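Local coordinates for pilus assembly protein PILC (Thermus thermophilus, PDB 2WHN) that probably serves as the inner-membrane platform of the type IV pilus, controlling pilus assembly and disassembly and helping to localise the ATPase PilB, at residues Pro10-Ser19 with Lys73-Asn81; Leu32-Glu40 with Arg56-Phe65. All coordinates share one frame; numbering follows the deposited sequence.

Both contacts lie in the all-helical N-terminal domain of PilC, a member of the GSP F family, and their centres are about 16 Å apart. Contact 2 (32-40 with 56-65) is nested along the chain inside the loop that contact 1 (10-19 with 73-81) closes. Contact 1, about 6 Å from the chain centre against about 10 Å, brings helix 12-28 to the start of helix 77-89; contact 2 pairs helix 32-39 with helix 46-60 and with Phe65, which opens helix 65-70. Helices 12-28 and 32-39 are consecutive, and Phe18 CE1 lies 3.6 Å from Leu39 CD1, so the two contacts join sequence-distant helices into one compact helical domain.

Contact 1 of 2, residues Pro10-Ser19 with Lys73-Asn81; sequences PGLKDLAIFS and KIFSRLYVN
Leu15 on helix 12-28 sends one methyl among side chains and the other to a carbonyl. Leu15 CD1 approaches the ring of Phe75 obliquely, 3.6 Å from Phe75 CE2, and also reaches the Tyr79 ring and Ile74 CG1, while Leu15 CD2 rests 3.6 Å from Ile74 O. With CG anti to the backbone N (chi1 -177°), the leucine stretches across to the loop 73-76 that leads into helix 77-89. Just before helix 12-28, Pro10 lays CB against Ile74 CG1 at 4.0 Å.

The aromatic side chains close the other end. Phe18 and Phe75 meet through their CE2 atoms at 3.8 Å; their planes are inclined by 64° and their centroids stand 5.9 Å apart, so this is neither a stack nor a T-shaped pair. The CE2 of Phe18 lies at the edge of the Phe75 ring, and Phe18 offers its own edge to the hydroxyl of Tyr79. Phe48 of helix 46-60 meets Phe18 edge-to-face, and Leu96 of helix 92-109 touches Tyr79.

One polar bond crosses the contact: Tyr79 OH donates to Ser19 OG over 2.8 Å, with the serine oxygen in the plane of the tyrosine ring. Ser19 OG donates in turn to Leu15 O at 2.8 Å. That carbonyl also takes the helical bond from Ser19 N, the two donors arriving from opposite faces of its plane.

Short axis segments 12-19 and 77-81 run nearly parallel, 11° apart, yet 14.5 Å from each other; Ile74 and Phe75 fill much of the space between them, and Tyr79 spans the rest. The hydrogen-bond chain from Tyr79 through Ser19 to Leu15 O satisfies two buried hydroxyls in largely apolar, aromatic surroundings, and probably fixes the tyrosine hydroxyl against helix 12-28.

Contact 2 of 2, residues Leu32-Glu40 with Arg56-Phe65; sequences LLQALAILE and RTDVEGGMAF
Arg56 extends across Leu36 and Ala37 to Glu40 where helices 32-39 and 46-60 pack as an antiparallel pair within this helical domain. Their short axes cross at -157° and approach to 10.4 Å.

Apolar packing fills one end. Leu32 sets its isobutyl group over a face of the Phe65 ring: Leu32 CD1 makes a CH-pi contact 3.9 Å from the ring centroid, 15° off the normal, while Leu32 CD2 sits 3.6 Å from Phe65 CG. Phe65 CG is anti to its backbone N (chi1 -175°), which carries the ring back toward helix 32-39; Val83 of helix 77-89 also touches it. Leu33 CD2 meets Val59 CG1 at 4.0 Å, and Leu36 CD1 reaches the Phe65 ring obliquely. Between Glu60 and Phe65 the chain turns through a Schellman motif, with Gly62 at positive phi.

At the other end, Arg56 joins Glu40 and Glu60 in a salt-bridge network. Its aliphatic part runs extended alongside Leu36 CB, and Arg56 NE comes 3.4 Å from Ala37 CB. The two carboxylates flank the guanidinium on opposite faces, the Glu60 bridge being long; Lys53 also touches Glu40. Glu40 OE2 and Glu60 OE1 lie well out of the guanidinium plane, so no N-H points at them. Glu40 OE2 is 3.5 Å from Arg56 NE and over the centre of the guanidinium, 3.4 Å above its plane.

Contact 1 of 2, residues Pro10-Ser19 with Lys73-Asn81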
loop_
_atom_site.group_PDB
_atom_site.type_symbol
_atom_site.label_atom_id
_atom_site.label_comp_id
_atom_site.label_asym_id
_atom_site.label_seq_id
_atom_site.Cartn_x
_atom_site.Cartn_y
_atom_site.Cartn_z
ATOM N N PRO A 10 4.883 -7.498 7.381
ATOM C CA PRO A 10 5.419 -6.815 6.206
ATOM C C PRO A 10 6.752 -6.129 6.504
ATOM O O PRO A 10 6.897 -5.478 7.536
ATOM C CB PRO A 10 4.349 -5.763 5.890
ATOM C CG PRO A 10 3.101 -6.266 6.543
ATOM C CD PRO A 10 3.543 -7.009 7.757
ATOM N N GLY A 11 7.707 -6.262 5.592
ATOM C CA GLY A 11 8.970 -5.551 5.708
ATOM C C GLY A 11 9.069 -4.379 4.749
ATOM O O GLY A 11 8.104 -4.038 4.057
ATOM N N LEU A 12 10.230 -3.736 4.740
ATOM C CA LEU A 12 10.515 -2.680 3.784
ATOM C C LEU A 12 10.348 -3.195 2.360
ATOM O O LEU A 12 9.780 -2.511 1.509
ATOM C CB LEU A 12 11.940 -2.149 3.981
ATOM C CG LEU A 12 12.424 -1.134 2.943
ATOM C CD1 LEU A 12 11.542 0.105 2.945
ATOM C CD2 LEU A 12 13.883 -0.756 3.181
ATOM N N LYS A 13 10.872 -4.387 2.097
ATOM C CA LYS A 13 10.757 -4.984 0.774
ATOM C C LYS A 13 9.292 -5.132 0.378
ATOM O O LYS A 13 8.886 -4.690 -0.697
ATOM C CB LYS A 13 11.462 -6.341 0.713
ATOM C CG LYS A 13 11.821 -6.771 -0.703
ATOM C CD LYS A 13 12.459 -8.150 -0.736
ATOM C CE LYS A 13 11.524 -9.203 -0.159
ATOM N NZ LYS A 13 10.117 -9.014 -0.617
ATOM N N ASP A 14 8.495 -5.705 1.274
ATOM C CA ASP A 14 7.075 -5.920 1.009
ATOM C C ASP A 14 6.382 -4.611 0.639
ATOM O O ASP A 14 5.592 -4.559 -0.304
ATOM C CB ASP A 14 6.394 -6.549 2.221
ATOM C CG ASP A 14 7.070 -7.833 2.670
ATOM O OD1 ASP A 14 6.752 -8.904 2.110
ATOM O OD2 ASP A 14 7.920 -7.771 3.584
ATOM N N LEU A 15 6.687 -3.553 1.385
ATOM C CA LEU A 15 6.067 -2.254 1.156
ATOM C C LEU A 15 6.533 -1.615 -0.150
ATOM O O LEU A 15 5.739 -1.003 -0.868
ATOM C CB LEU A 15 6.321 -1.310 2.335
ATOM C CG LEU A 15 5.646 0.060 2.214
ATOM C CD1 LEU A 15 4.125 -0.096 2.135
ATOM C CD2 LEU A 15 6.029 0.953 3.378
ATOM N N ALA A 16 7.819 -1.755 -0.457
ATOM C CA ALA A 16 8.364 -1.241 -1.710
ATOM C C ALA A 16 7.713 -1.903 -2.922
ATOM O O ALA A 16 7.344 -1.231 -3.885
ATOM C CB ALA A 16 9.873 -1.420 -1.751
ATOM N N ILE A 17 7.593 -3.227 -2.877
ATOM C CA ILE A 17 6.962 -3.980 -3.959
ATOM C C ILE A 17 5.504 -3.563 -4.142
ATOM O O ILE A 17 5.091 -3.170 -5.238
ATOM C CB ILE A 17 7.062 -5.503 -3.711
ATOM C CG1 ILE A 17 8.520 -5.949 -3.798
ATOM C CG2 ILE A 17 6.211 -6.275 -4.713
ATOM C CD1 ILE A 17 8.736 -7.409 -3.465
ATOM N N PHE A 18 4.745 -3.581 -3.049
ATOM C CA PHE A 18 3.363 -3.106 -3.075
ATOM C C PHE A 18 3.242 -1.733 -3.731
ATOM O O PHE A 18 2.373 -1.514 -4.577
ATOM C CB PHE A 18 2.783 -3.037 -1.665
ATOM C CG PHE A 18 1.520 -2.219 -1.574
ATOM C CD1 PHE A 18 0.315 -2.733 -2.016
ATOM C CD2 PHE A 18 1.545 -0.938 -1.056
ATOM C CE1 PHE A 18 -0.846 -1.983 -1.941
ATOM C CE2 PHE A 18 0.389 -0.187 -0.968
ATOM C CZ PHE A 18 -0.808 -0.704 -1.420
ATOM N N SER A 19 4.073 -0.795 -3.284
ATOM C CA SER A 19 4.003 0.592 -3.738
ATOM C C SER A 19 4.319 0.711 -5.230
ATOM O O SER A 19 3.671 1.469 -5.946
ATOM C CB SER A 19 4.960 1.477 -2.927
ATOM O OG SER A 19 4.624 1.480 -1.548
ATOM N N LYS A 73 0.012 -0.248 10.712
ATOM C CA LYS A 73 1.262 0.367 11.148
ATOM C C LYS A 73 2.275 0.490 10.016
ATOM O O LYS A 73 3.093 1.410 10.001
ATOM C CB LYS A 73 1.873 -0.426 12.308
ATOM C CG LYS A 73 1.046 -0.401 13.586
ATOM C CD LYS A 73 1.132 -1.727 14.348
ATOM C CE LYS A 73 2.536 -2.320 14.302
ATOM N NZ LYS A 73 3.478 -1.613 15.209
ATOM N N ILE A 74 2.239 -0.451 9.081
ATOM C CA ILE A 74 3.228 -0.486 8.005
ATOM C C ILE A 74 3.246 0.803 7.171
ATOM O O ILE A 74 4.248 1.128 6.532
ATOM C CB ILE A 74 3.021 -1.709 7.087
ATOM C CG1 ILE A 74 4.078 -1.738 5.982
ATOM C CG2 ILE A 74 1.613 -1.706 6.498
ATOM C CD1 ILE A 74 5.502 -1.873 6.497
ATOM N N PHE A 75 2.147 1.548 7.192
ATOM C CA PHE A 75 2.078 2.810 6.457
ATOM C C PHE A 75 2.361 3.999 7.378
ATOM O O PHE A 75 1.616 4.252 8.322
ATOM C CB PHE A 75 0.711 2.959 5.771
ATOM C CG PHE A 75 0.366 1.813 4.853
ATOM C CD1 PHE A 75 -0.530 0.831 5.251
ATOM C CD2 PHE A 75 0.982 1.687 3.615
ATOM C CE1 PHE A 75 -0.820 -0.251 4.426
ATOM C CE2 PHE A 75 0.686 0.615 2.784
ATOM C CZ PHE A 75 -0.205 -0.362 3.198
ATOM N N SER A 76 3.467 4.695 7.127
ATOM C CA SER A 76 3.888 5.813 7.973
ATOM C C SER A 76 2.964 7.025 7.829
ATOM O O SER A 76 2.207 7.132 6.863
ATOM C CB SER A 76 5.322 6.219 7.637
ATOM O OG SER A 76 5.375 6.892 6.390
ATOM N N ARG A 77 3.065 7.956 8.772
ATOM C CA ARG A 77 2.247 9.166 8.737
ATOM C C ARG A 77 2.429 9.912 7.424
ATOM O O ARG A 77 1.464 10.380 6.823
ATOM C CB ARG A 77 2.593 10.090 9.905
ATOM C CG ARG A 77 1.875 9.758 11.199
ATOM C CD ARG A 77 2.219 10.768 12.287
ATOM N NE ARG A 77 2.265 10.145 13.605
ATOM C CZ ARG A 77 3.203 9.286 13.990
ATOM N NH1 ARG A 77 4.172 8.942 13.154
ATOM N NH2 ARG A 77 3.170 8.767 15.210
ATOM N N LEU A 78 3.675 10.027 6.982
ATOM C CA LEU A 78 3.969 10.725 5.741
ATOM C C LEU A 78 3.354 9.998 4.546
ATOM O O LEU A 78 2.798 10.625 3.643
ATOM C CB LEU A 78 5.479 10.875 5.555
ATOM C CG LEU A 78 5.903 11.697 4.339
ATOM C CD1 LEU A 78 5.221 13.061 4.348
ATOM C CD2 LEU A 78 7.417 11.846 4.294
ATOM N N TYR A 79 3.455 8.674 4.549
ATOM C CA TYR A 79 2.865 7.863 3.491
ATOM C C TYR A 79 1.374 8.155 3.397
ATOM O O TYR A 79 0.865 8.493 2.326
ATOM C CB TYR A 79 3.101 6.374 3.776
ATOM C CG TYR A 79 2.912 5.454 2.585
ATOM C CD1 TYR A 79 3.996 4.810 2.006
ATOM C CD2 TYR A 79 1.645 5.170 2.093
ATOM C CE1 TYR A 79 3.827 3.930 0.953
ATOM C CE2 TYR A 79 1.466 4.299 1.029
ATOM C CZ TYR A 79 2.560 3.689 0.459
ATOM O OH TYR A 79 2.394 2.821 -0.594
ATOM N N VAL A 80 0.683 8.040 4.529
ATOM C CA VAL A 80 -0.761 8.267 4.586
ATOM C C VAL A 80 -1.103 9.704 4.195
ATOM O O VAL A 80 -2.023 9.946 3.413
ATOM C CB VAL A 80 -1.327 7.960 5.997
ATOM C CG1 VAL A 80 -2.760 8.457 6.129
ATOM C CG2 VAL A 80 -1.245 6.465 6.300
ATOM N N ASN A 81 -0.353 10.657 4.735
ATOM C CA ASN A 81 -0.587 12.066 4.429
ATOM C C ASN A 81 -0.390 12.369 2.945
ATOM O O ASN A 81 -1.143 13.139 2.356
ATOM C CB ASN A 81 0.311 12.961 5.287
ATOM C CG ASN A 81 -0.248 13.179 6.680
ATOM O OD1 ASN A 81 -1.450 13.049 6.903
ATOM N ND2 ASN A 81 0.619 13.540 7.619
#

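Contact 2 of 2, residues Leu32-Glu40 with Arg56-Phe65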
loop_
_atom_site.group_PDB
_atom_site.type_symbol
_atom_site.label_atom_id
_atom_site.label_comp_id
_atom_site.label_asym_id
_atom_site.label_seq_id
_atom_site.Cartn_x
_atom_site.Cartn_y
_atom_site.Cartn_z
ATOM N N LEU A 32 -8.060 2.533 -8.676
ATOM C CA LEU A 32 -7.558 2.092 -7.382
ATOM C C LEU A 32 -8.060 0.698 -7.008
ATOM O O LEU A 32 -7.277 -0.154 -6.588
ATOM C CB LEU A 32 -7.939 3.097 -6.295
ATOM C CG LEU A 32 -7.523 2.709 -4.877
ATOM C CD1 LEU A 32 -6.010 2.585 -4.796
ATOM C CD2 LEU A 32 -8.046 3.722 -3.863
ATOM N N LEU A 33 -9.366 0.474 -7.134
ATOM C CA LEU A 33 -9.967 -0.784 -6.696
ATOM C C LEU A 33 -9.599 -1.949 -7.609
ATOM O O LEU A 33 -9.406 -3.073 -7.147
ATOM C CB LEU A 33 -11.493 -0.663 -6.585
ATOM C CG LEU A 33 -12.018 -0.156 -5.236
ATOM C CD1 LEU A 33 -13.541 -0.033 -5.235
ATOM C CD2 LEU A 33 -11.541 -1.052 -4.096
ATOM N N GLN A 34 -9.540 -1.691 -8.910
ATOM C CA GLN A 34 -8.995 -2.679 -9.836
ATOM C C GLN A 34 -7.582 -3.094 -9.429
ATOM O O GLN A 34 -7.274 -4.285 -9.352
ATOM C CB GLN A 34 -9.003 -2.142 -11.266
ATOM C CG GLN A 34 -10.370 -2.164 -11.917
ATOM C CD GLN A 34 -10.451 -1.245 -13.116
ATOM O OE1 GLN A 34 -9.452 -0.657 -13.532
ATOM N NE2 GLN A 34 -11.641 -1.122 -13.685
ATOM N N ALA A 35 -6.736 -2.108 -9.138
ATOM C CA ALA A 35 -5.339 -2.373 -8.782
ATOM C C ALA A 35 -5.223 -3.178 -7.490
ATOM O O ALA A 35 -4.435 -4.126 -7.404
ATOM C CB ALA A 35 -4.559 -1.068 -8.662
ATOM N N LEU A 36 -6.027 -2.815 -6.495
ATOM C CA LEU A 36 -5.970 -3.479 -5.201
ATOM C C LEU A 36 -6.384 -4.948 -5.291
ATOM O O LEU A 36 -5.787 -5.800 -4.638
ATOM C CB LEU A 36 -6.829 -2.741 -4.170
ATOM C CG LEU A 36 -6.335 -1.347 -3.772
ATOM C CD1 LEU A 36 -7.369 -0.623 -2.930
ATOM C CD2 LEU A 36 -5.004 -1.428 -3.040
ATOM N N ALA A 37 -7.396 -5.240 -6.103
ATOM C CA ALA A 37 -7.858 -6.613 -6.279
ATOM C C ALA A 37 -6.786 -7.500 -6.909
ATOM O O ALA A 37 -6.663 -8.681 -6.573
ATOM C CB ALA A 37 -9.132 -6.646 -7.112
ATOM N N ILE A 38 -6.023 -6.929 -7.835
ATOM C CA ILE A 38 -4.921 -7.641 -8.473
ATOM C C ILE A 38 -3.777 -7.823 -7.485
ATOM O O ILE A 38 -3.188 -8.903 -7.394
ATOM C CB ILE A 38 -4.400 -6.877 -9.707
ATOM C CG1 ILE A 38 -5.399 -6.973 -10.861
ATOM C CG2 ILE A 38 -3.024 -7.389 -10.118
ATOM C CD1 ILE A 38 -5.484 -5.707 -11.695
ATOM N N LEU A 39 -3.494 -6.763 -6.729
ATOM C CA LEU A 39 -2.399 -6.755 -5.766
ATOM C C LEU A 39 -2.630 -7.741 -4.634
ATOM O O LEU A 39 -1.690 -8.373 -4.153
ATOM C CB LEU A 39 -2.211 -5.352 -5.178
ATOM C CG LEU A 39 -1.341 -4.439 -6.028
ATOM C CD1 LEU A 39 -1.054 -3.138 -5.305
ATOM C CD2 LEU A 39 -0.056 -5.164 -6.407
ATOM N N GLU A 40 -3.867 -7.791 -4.154
ATOM C CA GLU A 40 -4.225 -8.635 -3.022
ATOM C C GLU A 40 -4.063 -10.108 -3.375
ATOM O O GLU A 40 -4.114 -10.972 -2.502
ATOM C CB GLU A 40 -5.664 -8.358 -2.576
ATOM C CG GLU A 40 -6.714 -9.149 -3.344
ATOM C CD GLU A 40 -8.131 -8.862 -2.874
ATOM O OE1 GLU A 40 -8.295 -8.267 -1.788
ATOM O OE2 GLU A 40 -9.084 -9.249 -3.587
ATOM N N ARG A 56 -8.766 -3.103 0.884
ATOM C CA ARG A 56 -9.629 -3.142 -0.292
ATOM C C ARG A 56 -11.103 -3.233 0.098
ATOM O O ARG A 56 -11.958 -2.610 -0.525
ATOM C CB ARG A 56 -9.255 -4.321 -1.194
ATOM C CG ARG A 56 -10.185 -4.503 -2.383
ATOM C CD ARG A 56 -9.650 -5.559 -3.332
ATOM N NE ARG A 56 -10.711 -6.194 -4.107
ATOM C CZ ARG A 56 -11.674 -6.946 -3.582
ATOM N NH1 ARG A 56 -11.736 -7.130 -2.271
ATOM N NH2 ARG A 56 -12.585 -7.505 -4.372
ATOM N N THR A 57 -11.392 -4.059 1.095
ATOM C CA THR A 57 -12.743 -4.174 1.635
ATOM C C THR A 57 -13.243 -2.821 2.127
ATOM O O THR A 57 -14.369 -2.425 1.840
ATOM C CB THR A 57 -12.783 -5.166 2.806
ATOM O OG1 THR A 57 -12.215 -6.413 2.388
ATOM C CG2 THR A 57 -14.219 -5.396 3.274
ATOM N N ASP A 58 -12.405 -2.134 2.897
ATOM C CA ASP A 58 -12.754 -0.832 3.449
ATOM C C ASP A 58 -13.055 0.170 2.343
ATOM O O ASP A 58 -14.055 0.884 2.407
ATOM C CB ASP A 58 -11.626 -0.306 4.342
ATOM C CG ASP A 58 -11.565 -1.020 5.684
ATOM O OD1 ASP A 58 -12.481 -1.820 5.972
ATOM O OD2 ASP A 58 -10.613 -0.771 6.455
ATOM N N VAL A 59 -12.185 0.222 1.337
ATOM C CA VAL A 59 -12.348 1.170 0.233
ATOM C C VAL A 59 -13.571 0.846 -0.629
ATOM O O VAL A 59 -14.305 1.742 -1.056
ATOM C CB VAL A 59 -11.100 1.220 -0.666
ATOM C CG1 VAL A 59 -11.321 2.187 -1.812
ATOM C CG2 VAL A 59 -9.870 1.623 0.155
ATOM N N GLU A 60 -13.769 -0.433 -0.914
ATOM C CA GLU A 60 -14.945 -0.849 -1.663
ATOM C C GLU A 60 -16.237 -0.434 -0.945
ATOM O O GLU A 60 -17.255 -0.193 -1.584
ATOM C CB GLU A 60 -14.925 -2.360 -1.905
ATOM C CG GLU A 60 -15.960 -2.831 -2.918
ATOM C CD GLU A 60 -15.814 -4.302 -3.255
ATOM O OE1 GLU A 60 -14.965 -4.646 -4.107
ATOM O OE2 GLU A 60 -16.542 -5.118 -2.660
ATOM N N GLY A 61 -16.179 -0.345 0.380
ATOM C CA GLY A 61 -17.336 0.056 1.183
ATOM C C GLY A 61 -17.564 1.560 1.205
ATOM O O GLY A 61 -18.591 2.033 1.696
ATOM N N GLY A 62 -16.612 2.317 0.672
ATOM C CA GLY A 62 -16.772 3.766 0.568
ATOM C C GLY A 62 -15.884 4.583 1.491
ATOM O O GLY A 62 -15.959 5.815 1.504
ATOM N N MET A 63 -15.048 3.905 2.271
ATOM C CA MET A 63 -14.070 4.589 3.116
ATOM C C MET A 63 -12.921 5.113 2.261
ATOM O O MET A 63 -12.625 4.562 1.195
ATOM C CB MET A 63 -13.538 3.640 4.198
ATOM C CG MET A 63 -12.372 4.194 5.005
ATOM S SD MET A 63 -11.771 3.028 6.248
ATOM C CE MET A 63 -13.329 2.428 6.918
ATOM N N ALA A 64 -12.298 6.197 2.712
ATOM C CA ALA A 64 -11.193 6.795 1.979
ATOM C C ALA A 64 -9.968 5.887 2.005
ATOM O O ALA A 64 -9.753 5.148 2.970
ATOM C CB ALA A 64 -10.859 8.168 2.549
ATOM N N PHE A 65 -9.185 5.927 0.931
ATOM C CA PHE A 65 -7.996 5.085 0.804
ATOM C C PHE A 65 -7.004 5.384 1.926
ATOM O O PHE A 65 -6.488 4.468 2.576
ATOM C CB PHE A 65 -7.339 5.297 -0.569
ATOM C CG PHE A 65 -6.167 4.393 -0.836
ATOM C CD1 PHE A 65 -6.151 3.088 -0.365
ATOM C CD2 PHE A 65 -5.100 4.835 -1.605
ATOM C CE1 PHE A 65 -5.079 2.249 -0.633
ATOM C CE2 PHE A 65 -4.024 4.006 -1.876
ATOM C CZ PHE A 65 -4.010 2.711 -1.388
#